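Long-range contact in dihydropyrimidinase (Dictyostelium discoideum, PDB 2FTW), which catalyses the zinc-dependent, reversible hydrolytic ring opening of 5,6-dihydrouracil and 5,6-dihydrothymine, the second step of reductive pyrimidine degradation: residues A[248-258]-A[309-319]. Sequence-based numbering, arbitrary orientation.
Sequences VQSIGAADVIC and VLMDYLARGDL
Tyr313 lays its ring between Ala254 and Cys258, joining two nearly parallel outer helices of the (beta-alpha)8-barrel, 251-262 and 306-316, whose segment axes pass 10.1 Å apart at 23°. With CG turned away from its own carbonyl carbon (chi1 -82°), the flat ring reaches across to helix 251-262. Ala254, a methyl small enough to let the ring lie close, brings CB to 3.5 Å from Tyr313 CD2, and its carbonyl lies over one ring face, with O displaced toward the rim. On the ring's other flank Cys258 CB sits 3.5 Å from Tyr313 CE1. Because SG is anti to the backbone N (chi1 171°), Cys258 SG meets the Tyr313 ring at its edge, 5.2 Å from the ring centroid, a Cys sulfur-aromatic contact.

Toward the start of helix 251-262, which Ser250 caps through OG, branched Leu310 divides its methyls: CD1 lies against the carbonyls of Val248 and Gln249, while CD2 packs 4.0 Å from Ala254 CB. Gln249, two residues after the zinc ligand His247, directs NE2 to Pro298 O.

Beyond helix 306-316, Gly317 takes the positive phi of a Schellman motif, and the chain turns back so that Asp318 O lies 3.5 Å from Ile257 CG2. Outside this helix pair, Asp318 OD1 forms a salt bridge with Arg316 NH2 of a second subunit. Leu319, extended through chi2, ends with CD2 4.1 Å from Ile257 CD1.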
ATOM      1  N   VAL A 248     -11.378  12.379 -12.620  1.00 21.88           N
ATOM      2  CA  VAL A 248     -10.192  11.693 -12.116  1.00 22.29           C
ATOM      3  C   VAL A 248      -9.550  10.982 -13.309  1.00 22.60           C
ATOM      4  O   VAL A 248     -10.086   9.995 -13.807  1.00 22.90           O
ATOM      5  CB  VAL A 248     -10.567  10.701 -11.001  1.00 22.40           C
ATOM      6  CG1 VAL A 248      -9.354   9.913 -10.521  1.00 22.89           C
ATOM      7  CG2 VAL A 248     -11.204  11.445  -9.837  1.00 22.04           C
ATOM      8  N   GLN A 249      -8.417  11.512 -13.779  1.00 22.89           N
ATOM      9  CA  GLN A 249      -7.798  11.070 -15.041  1.00 22.76           C
ATOM     10  C   GLN A 249      -6.577  10.166 -14.843  1.00 22.55           C
ATOM     11  O   GLN A 249      -6.090   9.562 -15.807  1.00 21.96           O
ATOM     12  CB  GLN A 249      -7.364  12.292 -15.866  1.00 22.67           C
ATOM     13  CG  GLN A 249      -8.488  13.117 -16.466  1.00 23.49           C
ATOM     14  CD  GLN A 249      -8.884  12.649 -17.842  1.00 22.90           C
ATOM     15  OE1 GLN A 249      -9.659  11.703 -17.980  1.00 23.52           O
ATOM     16  NE2 GLN A 249      -8.325  13.294 -18.877  1.00 22.35           N
ATOM     17  N   SER A 250      -6.081  10.069 -13.609  1.00 22.73           N
ATOM     18  CA  SER A 250      -4.798   9.420 -13.364  1.00 22.60           C
ATOM     19  C   SER A 250      -4.792   8.330 -12.271  1.00 22.42           C
ATOM     20  O   SER A 250      -5.601   8.333 -11.345  1.00 21.99           O
ATOM     21  CB  SER A 250      -3.756  10.497 -13.036  1.00 22.97           C
ATOM     22  OG  SER A 250      -3.681  10.765 -11.640  1.00 23.81           O
ATOM     23  N   ILE A 251      -3.841   7.413 -12.402  1.00 22.27           N
ATOM     24  CA  ILE A 251      -3.593   6.355 -11.415  0.50 22.28           C
ATOM     25  C   ILE A 251      -3.314   6.961 -10.045  1.00 22.19           C
ATOM     26  O   ILE A 251      -3.921   6.577  -9.044  1.00 21.35           O
ATOM     27  CB  ILE A 251      -2.371   5.460 -11.831  0.50 22.42           C
ATOM     28  CG1 ILE A 251      -2.747   4.546 -13.000  0.50 22.48           C
ATOM     29  CG2 ILE A 251      -1.863   4.617 -10.651  0.50 22.37           C
ATOM     30  CD1 ILE A 251      -1.587   3.801 -13.629  0.50 22.09           C
ATOM     31  N   GLY A 252      -2.373   7.902 -10.017  1.00 22.17           N
ATOM     32  CA  GLY A 252      -1.970   8.570  -8.778  1.00 22.24           C
ATOM     33  C   GLY A 252      -3.121   9.176  -7.998  1.00 22.31           C
ATOM     34  O   GLY A 252      -3.208   9.013  -6.780  1.00 21.48           O
ATOM     35  N   ALA A 253      -4.005   9.882  -8.707  1.00 22.17           N
ATOM     36  CA  ALA A 253      -5.156  10.531  -8.089  1.00 22.04           C
ATOM     37  C   ALA A 253      -6.176   9.494  -7.640  1.00 21.83           C
ATOM     38  O   ALA A 253      -6.783   9.626  -6.574  1.00 21.66           O
ATOM     39  CB  ALA A 253      -5.787  11.537  -9.059  1.00 21.86           C
ATOM     40  N   ALA A 254      -6.347   8.442  -8.439  1.00 22.02           N
ATOM     41  CA  ALA A 254      -7.226   7.323  -8.054  1.00 22.24           C
ATOM     42  C   ALA A 254      -6.748   6.616  -6.782  1.00 22.21           C
ATOM     43  O   ALA A 254      -7.564   6.292  -5.890  1.00 22.08           O
ATOM     44  CB  ALA A 254      -7.349   6.350  -9.174  1.00 22.40           C
ATOM     45  N   ASP A 255      -5.438   6.397  -6.702  1.00 22.06           N
ATOM     46  CA  ASP A 255      -4.795   5.809  -5.520  1.00 22.57           C
ATOM     47  C   ASP A 255      -5.001   6.647  -4.276  1.00 22.05           C
ATOM     48  O   ASP A 255      -5.240   6.101  -3.203  1.00 22.79           O
ATOM     49  CB  ASP A 255      -3.271   5.671  -5.713  1.00 22.86           C
ATOM     50  CG  ASP A 255      -2.869   4.612  -6.757  1.00 25.61           C
ATOM     51  OD1 ASP A 255      -3.715   3.766  -7.162  1.00 26.56           O
ATOM     52  OD2 ASP A 255      -1.678   4.649  -7.173  1.00 24.60           O
ATOM     53  N   VAL A 256      -4.839   7.961  -4.396  1.00 21.87           N
ATOM     54  CA  VAL A 256      -5.098   8.873  -3.268  1.00 21.99           C
ATOM     55  C   VAL A 256      -6.523   8.727  -2.730  1.00 21.50           C
ATOM     56  O   VAL A 256      -6.732   8.656  -1.521  1.00 21.33           O
ATOM     57  CB  VAL A 256      -4.820  10.359  -3.646  1.00 21.91           C
ATOM     58  CG1 VAL A 256      -5.513  11.299  -2.700  1.00 22.60           C
ATOM     59  CG2 VAL A 256      -3.325  10.639  -3.668  1.00 21.38           C
ATOM     60  N   ILE A 257      -7.498   8.708  -3.634  1.00 21.53           N
ATOM     61  CA  ILE A 257      -8.909   8.546  -3.270  1.00 21.52           C
ATOM     62  C   ILE A 257      -9.135   7.207  -2.554  1.00 22.05           C
ATOM     63  O   ILE A 257      -9.843   7.132  -1.549  1.00 22.37           O
ATOM     64  CB  ILE A 257      -9.831   8.651  -4.530  1.00 21.05           C
ATOM     65  CG1 ILE A 257      -9.794  10.069  -5.099  1.00 21.51           C
ATOM     66  CG2 ILE A 257     -11.282   8.276  -4.194  1.00 21.67           C
ATOM     67  CD1 ILE A 257     -10.578  10.276  -6.414  1.00 20.89           C
ATOM     68  N   CYS A 258      -8.521   6.144  -3.068  1.00 22.15           N
ATOM     69  CA  CYS A 258      -8.655   4.823  -2.459  1.00 22.15           C
ATOM     70  C   CYS A 258      -8.074   4.846  -1.047  1.00 22.63           C
ATOM     71  O   CYS A 258      -8.702   4.368  -0.103  1.00 23.12           O
ATOM     72  CB  CYS A 258      -7.937   3.794  -3.318  1.00 21.89           C
ATOM     73  SG  CYS A 258      -7.785   2.160  -2.617  1.00 22.48           S
ATOM     74  N   VAL A 309      -6.634   0.493 -14.911  1.00 23.24           N
ATOM     75  CA  VAL A 309      -6.587   0.737 -13.462  1.00 23.38           C
ATOM     76  C   VAL A 309      -7.751   1.604 -13.003  1.00 22.94           C
ATOM     77  O   VAL A 309      -8.317   1.361 -11.949  1.00 23.37           O
ATOM     78  CB  VAL A 309      -5.240   1.390 -13.046  1.00 23.48           C
ATOM     79  CG1 VAL A 309      -5.264   1.878 -11.585  1.00 23.50           C
ATOM     80  CG2 VAL A 309      -4.101   0.408 -13.241  1.00 23.46           C
ATOM     81  N   LEU A 310      -8.100   2.613 -13.794  1.00 22.80           N
ATOM     82  CA  LEU A 310      -9.298   3.411 -13.540  1.00 22.59           C
ATOM     83  C   LEU A 310     -10.565   2.525 -13.495  1.00 22.44           C
ATOM     84  O   LEU A 310     -11.428   2.729 -12.628  1.00 22.98           O
ATOM     85  CB  LEU A 310      -9.444   4.534 -14.577  1.00 22.01           C
ATOM     86  CG  LEU A 310      -8.431   5.689 -14.487  1.00 22.81           C
ATOM     87  CD1 LEU A 310      -8.760   6.744 -15.518  1.00 23.22           C
ATOM     88  CD2 LEU A 310      -8.369   6.342 -13.090  1.00 23.28           C
ATOM     89  N   MET A 311     -10.664   1.549 -14.402  1.00 21.87           N
ATOM     90  CA  MET A 311     -11.812   0.631 -14.435  1.00 21.62           C
ATOM     91  C   MET A 311     -11.804  -0.340 -13.257  1.00 21.61           C
ATOM     92  O   MET A 311     -12.857  -0.629 -12.690  1.00 21.80           O
ATOM     93  CB  MET A 311     -11.864  -0.133 -15.753  1.00 21.68           C
ATOM     94  CG  MET A 311     -13.133  -0.947 -15.968  1.00 21.61           C
ATOM     95  SD  MET A 311     -14.616   0.068 -16.100  1.00 22.09           S
ATOM     96  CE  MET A 311     -14.604   0.548 -17.830  1.00 21.95           C
ATOM     97  N   ASP A 312     -10.628  -0.838 -12.882  1.00 21.20           N
ATOM     98  CA  ASP A 312     -10.477  -1.615 -11.635  1.00 21.33           C
ATOM     99  C   ASP A 312     -11.058  -0.886 -10.422  1.00 21.06           C
ATOM    100  O   ASP A 312     -11.848  -1.451  -9.664  1.00 21.45           O
ATOM    101  CB  ASP A 312      -8.993  -1.917 -11.357  1.00 21.77           C
ATOM    102  CG  ASP A 312      -8.397  -2.937 -12.330  1.00 22.97           C
ATOM    103  OD1 ASP A 312      -9.160  -3.628 -13.042  1.00 23.44           O
ATOM    104  OD2 ASP A 312      -7.151  -3.046 -12.370  1.00 26.44           O
ATOM    105  N   TYR A 313     -10.681   0.376 -10.242  1.00 20.66           N
ATOM    106  CA  TYR A 313     -11.198   1.167  -9.111  1.00 20.06           C
ATOM    107  C   TYR A 313     -12.692   1.390  -9.211  1.00 20.18           C
ATOM    108  O   TYR A 313     -13.407   1.387  -8.200  1.00 18.76           O
ATOM    109  CB  TYR A 313     -10.511   2.516  -9.059  1.00 20.22           C
ATOM    110  CG  TYR A 313      -9.159   2.486  -8.394  1.00 20.11           C
ATOM    111  CD1 TYR A 313      -9.037   2.099  -7.069  1.00 20.79           C
ATOM    112  CD2 TYR A 313      -8.006   2.872  -9.075  1.00 21.02           C
ATOM    113  CE1 TYR A 313      -7.787   2.079  -6.422  1.00 20.91           C
ATOM    114  CE2 TYR A 313      -6.749   2.869  -8.434  1.00 19.75           C
ATOM    115  CZ  TYR A 313      -6.663   2.468  -7.108  1.00 20.31           C
ATOM    116  OH  TYR A 313      -5.453   2.457  -6.459  1.00 20.23           O
ATOM    117  N   LEU A 314     -13.147   1.610 -10.444  1.00 20.04           N
ATOM    118  CA  LEU A 314     -14.547   1.785 -10.723  1.00 20.38           C
ATOM    119  C   LEU A 314     -15.320   0.555 -10.308  1.00 20.58           C
ATOM    120  O   LEU A 314     -16.298   0.670  -9.575  1.00 20.57           O
ATOM    121  CB  LEU A 314     -14.767   2.086 -12.208  1.00 20.18           C
ATOM    122  CG  LEU A 314     -16.170   2.522 -12.608  1.00 19.85           C
ATOM    123  CD1 LEU A 314     -16.515   3.858 -11.976  1.00 20.02           C
ATOM    124  CD2 LEU A 314     -16.295   2.610 -14.108  1.00 19.67           C
ATOM    125  N   ALA A 315     -14.876  -0.615 -10.767  1.00 21.47           N
ATOM    126  CA  ALA A 315     -15.479  -1.901 -10.380  1.00 22.56           C
ATOM    127  C   ALA A 315     -15.550  -2.080  -8.861  1.00 23.36           C
ATOM    128  O   ALA A 315     -16.531  -2.591  -8.348  1.00 23.66           O
ATOM    129  CB  ALA A 315     -14.696  -3.066 -10.994  1.00 22.46           C
ATOM    130  N   ARG A 316     -14.497  -1.669  -8.160  1.00 24.40           N
ATOM    131  CA  ARG A 316     -14.432  -1.768  -6.694  1.00 25.05           C
ATOM    132  C   ARG A 316     -15.340  -0.789  -5.971  1.00 25.47           C
ATOM    133  O   ARG A 316     -15.656  -0.991  -4.806  1.00 26.25           O
ATOM    134  CB  ARG A 316     -12.995  -1.526  -6.209  1.00 25.89           C
ATOM    135  CG  ARG A 316     -12.061  -2.721  -6.302  1.00 27.69           C
ATOM    136  CD  ARG A 316     -12.610  -3.962  -5.620  1.00 30.83           C
ATOM    137  NE  ARG A 316     -13.118  -3.704  -4.269  1.00 32.54           N
ATOM    138  CZ  ARG A 316     -14.175  -4.307  -3.712  1.00 32.73           C
ATOM    139  NH1 ARG A 316     -14.886  -5.214  -4.376  1.00 34.03           N
ATOM    140  NH2 ARG A 316     -14.535  -3.997  -2.476  1.00 33.54           N
ATOM    141  N   GLY A 317     -15.741   0.283  -6.647  1.00 25.47           N
ATOM    142  CA  GLY A 317     -16.502   1.336  -6.007  1.00 25.51           C
ATOM    143  C   GLY A 317     -15.640   2.378  -5.321  1.00 25.54           C
ATOM    144  O   GLY A 317     -16.159   3.208  -4.572  1.00 25.15           O
ATOM    145  N   ASP A 318     -14.331   2.346  -5.590  1.00 25.35           N
ATOM    146  CA  ASP A 318     -13.419   3.384  -5.116  1.00 25.35           C
ATOM    147  C   ASP A 318     -13.515   4.588  -6.024  1.00 24.82           C
ATOM    148  O   ASP A 318     -13.114   5.689  -5.642  1.00 25.66           O
ATOM    149  CB  ASP A 318     -11.977   2.870  -5.041  1.00 25.61           C
ATOM    150  CG  ASP A 318     -11.726   2.044  -3.793  1.00 28.77           C
ATOM    151  OD1 ASP A 318     -11.948   2.594  -2.688  1.00 31.94           O
ATOM    152  OD2 ASP A 318     -11.330   0.846  -3.907  1.00 31.79           O
ATOM    153  N   LEU A 319     -13.985   4.355  -7.247  1.00 23.90           N
ATOM    154  CA  LEU A 319     -14.517   5.403  -8.118  1.00 23.40           C
ATOM    155  C   LEU A 319     -15.985   5.072  -8.312  1.00 22.76           C
ATOM    156  O   LEU A 319     -16.362   3.914  -8.312  1.00 21.55           O
ATOM    157  CB  LEU A 319     -13.780   5.460  -9.459  1.00 23.12           C
ATOM    158  CG  LEU A 319     -12.328   5.953  -9.391  1.00 22.16           C
ATOM    159  CD1 LEU A 319     -11.695   5.953 -10.769  1.00 21.52           C
ATOM    160  CD2 LEU A 319     -12.198   7.342  -8.768  1.00 21.77           C
TER